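Local coordinates for protein Mypaa.01249.c (Mycobacterium paratuberculosis, PDB 3RD5) that probably acts as an oxidoreductase of the short-chain dehydrogenase/reductase family, its exact substrate and reaction being unknown, at residues A[29-34]-A[226-231]; A[97-102]-A[109-114]; A[146-151]-A[155-160]; A[250-253]-A[259-262]. All blocks are in the same frame, centred on the assembly; numbering follows the deposited sequence. Where two conformers were deposited one is given.

Contact 1: A[29-34]-A[226-231]; sequences GAVTAR and TDADFG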
# COMPACT_ATOMS: atom_id res chain seq x y z
N GLY A 29 9.51 3.99 2.36
CA GLY A 29 9.12 3.23 3.54
C GLY A 29 9.90 3.62 4.77
O GLY A 29 9.32 3.74 5.88
N ALA A 30 11.20 3.81 4.62
CA ALA A 30 12.05 4.14 5.74
C ALA A 30 11.65 5.47 6.36
O ALA A 30 11.57 5.58 7.59
CB ALA A 30 13.50 4.17 5.33
N VAL A 31 11.40 6.49 5.54
CA VAL A 31 11.00 7.80 6.06
C VAL A 31 9.62 7.73 6.71
O VAL A 31 9.37 8.33 7.76
CB VAL A 31 11.06 8.90 4.99
CG1 VAL A 31 10.51 10.24 5.54
CG2 VAL A 31 12.51 9.07 4.46
N THR A 32 8.70 6.97 6.11
CA THR A 32 7.37 6.85 6.66
C THR A 32 7.47 6.25 8.10
O THR A 32 6.87 6.77 9.03
CB THR A 32 6.47 5.97 5.78
OG1 THR A 32 6.45 6.51 4.43
CG2 THR A 32 5.06 5.94 6.31
N ALA A 33 8.26 5.19 8.23
CA ALA A 33 8.51 4.56 9.54
C ALA A 33 9.17 5.51 10.50
O ALA A 33 8.75 5.62 11.67
CB ALA A 33 9.36 3.30 9.36
N ARG A 34 10.21 6.19 10.03
CA ARG A 34 11.01 7.12 10.86
C ARG A 34 10.10 8.19 11.47
O ARG A 34 10.20 8.50 12.68
CB ARG A 34 12.15 7.74 10.03
CG ARG A 34 13.07 8.65 10.80
CD ARG A 34 13.97 9.44 9.83
NE ARG A 34 13.22 10.54 9.18
CZ ARG A 34 13.56 11.13 8.03
NH1 ARG A 34 14.63 10.73 7.32
NH2 ARG A 34 12.84 12.14 7.60
N THR A 226 15.67 13.70 -0.18
CA THR A 226 14.66 14.71 -0.47
C THR A 226 13.45 14.02 -1.09
O THR A 226 12.29 14.33 -0.72
CB THR A 226 15.23 15.82 -1.42
N ASP A 227 13.72 13.10 -2.02
CA ASP A 227 12.66 12.41 -2.76
C ASP A 227 11.86 11.55 -1.81
O ASP A 227 10.62 11.51 -1.90
CB ASP A 227 13.20 11.53 -3.92
CG ASP A 227 13.91 12.32 -5.01
OD1 ASP A 227 13.88 13.57 -5.02
OD2 ASP A 227 14.53 11.65 -5.85
N ALA A 228 12.55 10.86 -0.88
CA ALA A 228 11.87 10.03 0.07
C ALA A 228 11.04 10.88 1.02
O ALA A 228 9.92 10.48 1.35
CB ALA A 228 12.88 9.16 0.84
N ASP A 229 11.56 12.01 1.51
CA ASP A 229 10.74 12.87 2.37
C ASP A 229 9.47 13.35 1.68
O ASP A 229 8.37 13.35 2.26
CB ASP A 229 11.49 14.11 2.90
CG ASP A 229 12.59 13.81 3.89
OD1 ASP A 229 12.42 13.00 4.81
OD2 ASP A 229 13.62 14.54 3.80
N PHE A 230 9.59 13.81 0.44
CA PHE A 230 8.45 14.33 -0.29
C PHE A 230 7.39 13.24 -0.52
O PHE A 230 6.18 13.43 -0.32
CB PHE A 230 8.87 14.95 -1.63
CG PHE A 230 7.74 15.61 -2.35
CD1 PHE A 230 7.28 16.87 -1.96
CD2 PHE A 230 7.06 14.97 -3.36
CE1 PHE A 230 6.21 17.46 -2.63
CE2 PHE A 230 5.98 15.56 -4.00
CZ PHE A 230 5.55 16.77 -3.63
N GLY A 231 7.83 12.05 -0.92
CA GLY A 231 6.90 10.98 -1.14
C GLY A 231 6.22 10.51 0.13
O GLY A 231 5.00 10.26 0.18
O HOH W 1 15.40 11.93 4.87
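Val31 on helix 27-38 points at the turn of helix 226-240 that carries Ala228 and Asp229, and its two methyls are shared between these neighbours. Val31 CB comes no nearer than 4.1 Å, to Ala228 O. Beyond it, CG2 makes the apolar touch of the pair, with Val31 CG2 3.6 Å from Ala228 CB. The other branch, CG1, lies anti to the backbone N (chi1 174°), which turns it to the carboxylate instead: Val31 CG1 is 3.4 Å from Asp229 OD1, the two side chains meeting at about a right angle. The axes of the two helical segments approach to 8.5 Å, at a crossing angle of -59°. In the Rossmann fold of the short-chain dehydrogenases, helix 27-38 follows the first strand, 18-22. Gly29 closes the TGxxxGxG sequence, which in relatives borders the dinucleotide site. Thr32 carries the packing one step further, touching Ala232 and Leu236 of the second helix and Ile21 of the strand. On the more exposed flank, Arg34 reaches across to the same carboxylate oxygen in a one-pronged salt bridge. Arg34 NH2 lies 2.9 Å from Asp229 OD1, with an N-H...O angle of 144° and the oxygen met nearly along its own C-O bond. The second terminal nitrogen works through a water at the guanidinium edge, which lies 2.8 Å from Arg34 NH1 and donates to Asp229 OD1, 3.2 Å away.

Contact 2: A[97-102]-A[109-114]; sequences MAVPYA and ESQIGT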
# COMPACT_ATOMS: atom_id res chain seq x y z
N MET A 97 8.73 -1.72 -9.40
CA MET A 97 8.35 -0.80 -10.45
C MET A 97 9.11 -1.02 -11.77
O MET A 97 10.33 -0.82 -11.83
CB MET A 97 8.54 0.69 -10.00
CG MET A 97 8.08 1.69 -11.02
SD MET A 97 8.12 3.42 -10.41
CE MET A 97 9.90 3.74 -10.37
N ALA A 98 8.35 -1.36 -12.81
CA ALA A 98 8.86 -1.42 -14.20
C ALA A 98 10.06 -2.33 -14.35
O ALA A 98 11.06 -2.02 -14.97
CB ALA A 98 9.14 -0.01 -14.70
N VAL A 99 9.93 -3.51 -13.78
CA VAL A 99 10.93 -4.59 -13.79
C VAL A 99 10.63 -5.56 -14.97
O VAL A 99 9.55 -5.51 -15.56
CB VAL A 99 10.91 -5.37 -12.47
CG1 VAL A 99 11.39 -4.45 -11.31
CG2 VAL A 99 9.56 -5.97 -12.16
N PRO A 100 11.60 -6.41 -15.35
CA PRO A 100 11.34 -7.45 -16.34
C PRO A 100 10.27 -8.43 -15.93
O PRO A 100 9.90 -8.53 -14.75
CB PRO A 100 12.70 -8.14 -16.51
CG PRO A 100 13.70 -7.09 -16.05
CD PRO A 100 13.00 -6.40 -14.92
N TYR A 101 9.75 -9.14 -16.91
CA TYR A 101 8.76 -10.19 -16.66
C TYR A 101 9.34 -11.27 -15.76
O TYR A 101 10.41 -11.79 -16.03
CB TYR A 101 8.33 -10.82 -18.00
CG TYR A 101 7.41 -12.01 -17.88
CD1 TYR A 101 7.91 -13.30 -17.93
CD2 TYR A 101 6.04 -11.82 -17.73
CE1 TYR A 101 7.07 -14.41 -17.79
CE2 TYR A 101 5.17 -12.93 -17.62
CZ TYR A 101 5.70 -14.21 -17.67
OH TYR A 101 4.89 -15.34 -17.55
N ALA A 102 8.60 -11.61 -14.72
CA ALA A 102 8.95 -12.64 -13.75
C ALA A 102 7.73 -13.06 -13.00
O ALA A 102 6.76 -12.31 -12.90
CB ALA A 102 10.04 -12.12 -12.78
N GLU A 109 2.37 -12.66 -12.06
CA GLU A 109 3.30 -11.67 -12.62
C GLU A 109 3.80 -10.82 -11.45
O GLU A 109 3.03 -10.48 -10.53
CB GLU A 109 2.64 -10.85 -13.73
CG GLU A 109 3.50 -9.79 -14.38
CD GLU A 109 3.58 -8.48 -13.59
OE1 GLU A 109 2.52 -8.07 -13.05
OE2 GLU A 109 4.68 -7.87 -13.49
N SER A 110 5.09 -10.49 -11.43
CA SER A 110 5.66 -9.99 -10.17
C SER A 110 5.12 -8.64 -9.70
O SER A 110 5.01 -8.42 -8.49
CB SER A 110 7.20 -10.01 -10.19
OG SER A 110 7.74 -9.00 -11.03
N GLN A 111 4.78 -7.75 -10.61
CA GLN A 111 4.29 -6.43 -10.19
C GLN A 111 2.88 -6.55 -9.63
O GLN A 111 2.59 -6.05 -8.55
CB GLN A 111 4.42 -5.39 -11.30
CG GLN A 111 5.85 -5.21 -11.75
CD GLN A 111 6.04 -4.03 -12.67
OE1 GLN A 111 5.92 -2.87 -12.24
NE2 GLN A 111 6.36 -4.31 -13.94
N ILE A 112 1.95 -7.15 -10.37
CA ILE A 112 0.60 -7.33 -9.81
C ILE A 112 0.67 -8.21 -8.56
O ILE A 112 -0.07 -7.97 -7.58
CB ILE A 112 -0.40 -7.85 -10.86
CG1 ILE A 112 -1.84 -7.73 -10.40
CG2 ILE A 112 -0.14 -9.32 -11.24
CD1 ILE A 112 -2.38 -6.28 -10.36
N GLY A 113 1.56 -9.20 -8.56
CA GLY A 113 1.67 -10.12 -7.43
C GLY A 113 2.17 -9.46 -6.16
O GLY A 113 1.66 -9.74 -5.06
N THR A 114 3.18 -8.64 -6.28
CA THR A 114 3.79 -7.95 -5.14
C THR A 114 2.91 -6.78 -4.69
O THR A 114 2.55 -6.64 -3.52
CB THR A 114 5.18 -7.39 -5.49
OG1 THR A 114 6.03 -8.46 -5.94
CG2 THR A 114 5.83 -6.67 -4.29
O HOH W 2 7.20 -9.09 -13.65
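Gln111, in the first turn of helix 110-126, reaches back to the loop 97-102 and receives the amide of Ala98: Ala98 N lies 2.9 Å from Gln111 OE1. The donor stands above the carbonyl plane, 51° out of it, and so not on a lone pair. The chain is extended beyond CG, and its stem slides past Val99 in the opposite direction, with Val99 CG2 3.8 Å from Gln111 CG. Its other end is held as well, since Gln111 NE2 bonds to Tyr159 OH and Pro161 O, which fixes the flip of the amide. The loop follows the NNAG sequence that begins at the end of strand 87-92 of the Rossmann fold. The helix it meets starts at an N-cap, Glu109, whose carboxylate accepts from Ile112 N at OE1 and from Gln111 N at OE2. Ser110, next in line, meets Ala102 at the far end of the loop: Ser110 N gives a weak bond to Ala102 O at 2.9 Å, bent to 128°. The same carbonyl oxygen takes a CA-H...O contact from Glu109, with Glu109 CA 3.5 Å from Ala102 O. The hydroxyl of Ser110 sits between backbone N and carbonyl carbon (chi1 73°). This brings Ser110 OG to 3.7 Å from Val99 CG2 and to 2.7 Å from a water that also lies close to Pro100 O and Glu109 OE2.

Contact 3: A[146-151]-A[155-160]; sequences RINLED and RSRRYS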
# COMPACT_ATOMS: atom_id res chain seq x y z
N ARG A 146 -4.88 -0.47 -17.09
CA ARG A 146 -6.16 -1.13 -17.35
C ARG A 146 -6.09 -2.49 -16.68
O ARG A 146 -5.07 -3.17 -16.73
CB ARG A 146 -6.40 -1.37 -18.86
CG ARG A 146 -6.29 -0.20 -19.76
CD ARG A 146 -6.33 -0.69 -21.23
NE ARG A 146 -6.41 0.44 -22.15
CZ ARG A 146 -7.53 1.09 -22.47
NH1 ARG A 146 -8.71 0.74 -21.98
NH2 ARG A 146 -7.45 2.11 -23.33
N ILE A 147 -7.18 -2.90 -16.07
CA ILE A 147 -7.31 -4.25 -15.51
C ILE A 147 -7.72 -5.22 -16.59
O ILE A 147 -8.71 -5.01 -17.28
CB ILE A 147 -8.35 -4.32 -14.40
CG1 ILE A 147 -8.06 -3.33 -13.28
CG2 ILE A 147 -8.46 -5.76 -13.85
CD1 ILE A 147 -6.65 -3.45 -12.64
N ASN A 148 -6.92 -6.27 -16.78
CA ASN A 148 -7.23 -7.37 -17.71
C ASN A 148 -7.68 -8.57 -16.88
O ASN A 148 -6.88 -9.29 -16.31
CB ASN A 148 -5.99 -7.67 -18.55
CG ASN A 148 -6.30 -8.56 -19.70
OD1 ASN A 148 -7.03 -9.57 -19.54
ND2 ASN A 148 -5.76 -8.21 -20.88
N LEU A 149 -9.01 -8.75 -16.73
CA LEU A 149 -9.53 -9.80 -15.87
C LEU A 149 -9.25 -11.20 -16.41
O LEU A 149 -9.11 -12.12 -15.62
CB LEU A 149 -11.06 -9.65 -15.70
CG LEU A 149 -11.54 -8.41 -14.94
CD1 LEU A 149 -13.08 -8.30 -15.09
CD2 LEU A 149 -11.11 -8.48 -13.45
N GLU A 150 -9.17 -11.34 -17.72
CA GLU A 150 -8.94 -12.65 -18.36
C GLU A 150 -7.48 -13.07 -18.28
O GLU A 150 -7.20 -14.27 -18.33
CB GLU A 150 -9.37 -12.59 -19.83
CG GLU A 150 -10.87 -12.36 -20.04
CD GLU A 150 -11.40 -10.94 -19.68
OE1 GLU A 150 -10.62 -9.91 -19.74
OE2 GLU A 150 -12.63 -10.83 -19.32
N ASP A 151 -6.57 -12.11 -18.14
CA ASP A 151 -5.14 -12.42 -18.19
C ASP A 151 -4.38 -11.41 -17.31
O ASP A 151 -3.47 -10.69 -17.75
CB ASP A 151 -4.60 -12.46 -19.62
CG ASP A 151 -3.20 -13.02 -19.70
OD1 ASP A 151 -2.72 -13.65 -18.73
OD2 ASP A 151 -2.59 -12.79 -20.78
N ARG A 155 0.10 -13.80 -19.00
CA ARG A 155 0.54 -15.12 -19.47
C ARG A 155 0.47 -15.29 -20.99
O ARG A 155 1.24 -16.08 -21.57
CB ARG A 155 -0.33 -16.20 -18.81
CG ARG A 155 0.12 -17.62 -19.10
CD ARG A 155 1.48 -17.91 -18.54
NE ARG A 155 1.95 -19.19 -19.07
CZ ARG A 155 2.59 -19.34 -20.23
NH1 ARG A 155 2.89 -18.28 -21.00
NH2 ARG A 155 2.96 -20.56 -20.61
N SER A 156 -0.44 -14.57 -21.62
CA SER A 156 -0.79 -14.78 -23.05
C SER A 156 -0.82 -13.48 -23.85
O SER A 156 -1.47 -13.39 -24.90
CB SER A 156 -2.15 -15.51 -23.15
OG SER A 156 -2.08 -16.75 -22.46
N ARG A 157 -0.10 -12.47 -23.36
CA ARG A 157 -0.03 -11.17 -23.99
C ARG A 157 1.37 -10.58 -23.72
O ARG A 157 1.88 -10.71 -22.63
CB ARG A 157 -1.14 -10.22 -23.46
CG ARG A 157 -1.10 -9.93 -21.97
CD ARG A 157 -2.44 -9.38 -21.48
NE ARG A 157 -2.51 -9.15 -20.03
CZ ARG A 157 -2.45 -7.95 -19.44
NH1 ARG A 157 -2.29 -6.84 -20.15
NH2 ARG A 157 -2.60 -7.89 -18.13
N ARG A 158 1.97 -9.96 -24.73
CA ARG A 158 3.31 -9.39 -24.64
C ARG A 158 3.40 -8.48 -23.41
O ARG A 158 2.52 -7.62 -23.16
CB ARG A 158 3.65 -8.59 -25.89
CG ARG A 158 4.93 -7.76 -25.79
CD ARG A 158 5.09 -6.86 -27.06
NE ARG A 158 5.41 -7.66 -28.19
CZ ARG A 158 4.90 -7.55 -29.43
NH1 ARG A 158 3.89 -6.72 -29.72
NH2 ARG A 158 5.37 -8.33 -30.35
N TYR A 159 4.48 -8.63 -22.66
CA TYR A 159 4.71 -7.84 -21.46
C TYR A 159 5.16 -6.42 -21.78
O TYR A 159 5.95 -6.19 -22.70
CB TYR A 159 5.78 -8.52 -20.64
CG TYR A 159 6.06 -7.96 -19.25
CD1 TYR A 159 5.15 -8.13 -18.20
CD2 TYR A 159 7.28 -7.33 -18.98
CE1 TYR A 159 5.49 -7.68 -16.92
CE2 TYR A 159 7.61 -6.90 -17.72
CZ TYR A 159 6.71 -7.05 -16.73
OH TYR A 159 7.14 -6.62 -15.44
N SER A 160 4.72 -5.47 -20.95
CA SER A 160 5.21 -4.10 -20.90
C SER A 160 5.61 -3.81 -19.45
O SER A 160 4.71 -3.80 -18.57
CB SER A 160 4.11 -3.16 -21.33
OG SER A 160 4.46 -1.80 -20.94
O HOH W 3 -3.11 -4.73 -18.07
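Asp151 and Arg157 carry this surface contact, which folds the long loop between strand 133-137 and helix 161-185 back on itself. Hydrogen bonds to the Asp151 carboxylate come from two successive backbone amides: Arg155 N is 2.8 Å from Asp151 OD1 and Ser156 N is 2.9 Å from Asp151 OD2, both arriving on the syn side. A second set uses the main-chain carbonyl of the same residue. Arg157 approaches it side-on, with NE at 2.9 Å and NH2 at 3.0 Å from Asp151 O, which lies at the guanidinium edge and in its plane. The ionic term is weaker, a long salt bridge of 3.7 Å between Asp151 OD2 and Arg157 NE. Packing adds to these: Asn148 lies over one guanidinium face, its CB 3.4 Å from Arg157 NH2 and its ND2 offset toward the rim, the two planes 29° apart. Trp154 makes a cation-pi contact with Arg157, and a water joins Arg157 NH1 to Arg146 O. With both carboxylate oxygens taken by N-H donors and a guanidinium alongside, Asp151 is probably kept ionised, and the two bonds to one carbonyl oxygen should hold the guanidinium against rotation.

Contact 4: A[250-253]-A[259-262]; sequences GPRF and TQPV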
# COMPACT_ATOMS: atom_id res chain seq x y z
N GLY A 250 -2.34 13.17 -2.36
CA GLY A 250 -1.08 13.35 -3.06
C GLY A 250 -0.81 14.81 -3.35
O GLY A 250 -1.51 15.68 -2.88
N PRO A 251 0.22 15.07 -4.16
CA PRO A 251 0.57 16.47 -4.47
C PRO A 251 -0.47 17.07 -5.40
O PRO A 251 -1.00 16.42 -6.31
CB PRO A 251 1.92 16.33 -5.16
CG PRO A 251 2.45 14.99 -4.76
CD PRO A 251 1.23 14.13 -4.69
N ARG A 252 -0.77 18.34 -5.17
CA ARG A 252 -1.84 19.05 -5.90
C ARG A 252 -1.73 18.91 -7.41
O ARG A 252 -2.75 18.72 -8.08
CB ARG A 252 -1.86 20.53 -5.51
CG ARG A 252 -2.85 21.38 -6.29
CD ARG A 252 -2.95 22.78 -5.74
NE ARG A 252 -3.83 23.59 -6.56
CZ ARG A 252 -3.83 24.92 -6.55
NH1 ARG A 252 -3.00 25.58 -5.74
NH2 ARG A 252 -4.63 25.60 -7.37
N PHE A 253 -0.51 18.98 -7.96
CA PHE A 253 -0.31 18.94 -9.42
C PHE A 253 0.23 17.61 -9.89
O PHE A 253 0.90 17.52 -10.94
CB PHE A 253 0.52 20.14 -9.89
CG PHE A 253 -0.15 21.44 -9.57
CD1 PHE A 253 -1.32 21.79 -10.24
CD2 PHE A 253 0.29 22.26 -8.57
CE1 PHE A 253 -1.99 22.94 -9.93
CE2 PHE A 253 -0.38 23.44 -8.27
CZ PHE A 253 -1.52 23.77 -8.98
N THR A 259 0.19 18.87 -0.37
CA THR A 259 -0.54 17.62 -0.07
C THR A 259 -2.01 17.89 0.21
O THR A 259 -2.38 18.76 1.00
CB THR A 259 0.13 16.94 1.13
OG1 THR A 259 1.49 16.63 0.82
CG2 THR A 259 -0.63 15.66 1.50
N GLN A 260 -2.86 17.18 -0.51
CA GLN A 260 -4.31 17.35 -0.41
C GLN A 260 -5.01 16.13 -1.00
O GLN A 260 -4.39 15.32 -1.70
CB GLN A 260 -4.76 18.62 -1.14
CG GLN A 260 -4.34 18.63 -2.62
CD GLN A 260 -4.94 19.71 -3.46
OE1 GLN A 260 -4.66 20.82 -3.24
NE2 GLN A 260 -5.75 19.33 -4.45
N PRO A 261 -6.31 15.97 -0.77
CA PRO A 261 -7.07 15.02 -1.58
C PRO A 261 -6.99 15.37 -3.06
O PRO A 261 -7.09 16.55 -3.44
CB PRO A 261 -8.50 15.21 -1.04
CG PRO A 261 -8.29 15.67 0.38
CD PRO A 261 -7.18 16.67 0.19
N VAL A 262 -6.81 14.34 -3.88
CA VAL A 262 -6.62 14.50 -5.32
C VAL A 262 -7.57 13.56 -6.08
O VAL A 262 -8.22 12.71 -5.49
CB VAL A 262 -5.18 14.24 -5.74
CG1 VAL A 262 -4.25 15.32 -5.14
CG2 VAL A 262 -4.72 12.83 -5.36
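Gln260 lays its side-chain amide along the aliphatic stem of Arg252, with Gln260 OE1 3.6 Å from Arg252 CG and much the same from the carbons on either side of it. Gln260 lies on strand 259-261 and Arg252 just beyond the end of strand 248-251, the two strands of a beta hairpin. Its second strand forms the antiparallel edge of the otherwise parallel Rossmann sheet. Arg252 runs fully extended from CG to NE, and at its CG the amide of Gln260 and the ring of Phe253 lie on opposite sides: Arg252 CG stands 3.7 Å above the centre of the Phe253 ring plane. The amide and guanidinium planes are nearly parallel, 7° apart. The backbones pair at Gly250 and Gln260, a hydrogen-bonded antiparallel pair in which Gly250 N is 3.0 Å from Gln260 O and Gln260 N is 3.1 Å from Gly250 O. Pro251 and Thr259 form the adjacent non-hydrogen-bonded pair. Their side chains share the face of the sheet that meets helix 226-240, where Thr259 OG1 is hydrogen-bonded to Gln234 OE1. Thr259 also lends its backbone carbon to a CA-H...O contact, Thr259 CA lying 3.5 Å from Gly250 O. Val262, whose backbone continues the pairing with Phe248, turns its CG1 to 3.6 Å from both Gly250 O and Pro251 O. The amide nitrogen of Gln260 turns to the next residue, Gln260 NE2 donating to Pro261 O at 3.2 Å.

In the fold
From the N terminus, the chain opens contact 1 at helix 27-38 and closes it only at helix 226-240, a loop that encloses much of the Rossmann fold. Contacts 2 and 3 are nested inside it, each closing a short loop: the first between strand 87-92 and helix 110-126, the second ahead of helix 161-185. Their centres are 12 Å apart and Tyr159 of the 155-160 segment joins them, its OH probably hydrogen-bonded to Val99 O. Contact 4 follows in series, folding the hairpin at the sheet edge. It adjoins contact 1 through helix 226-240, where Phe230 CE2 lies 3.7 Å from Pro251 CG. None of the four cross.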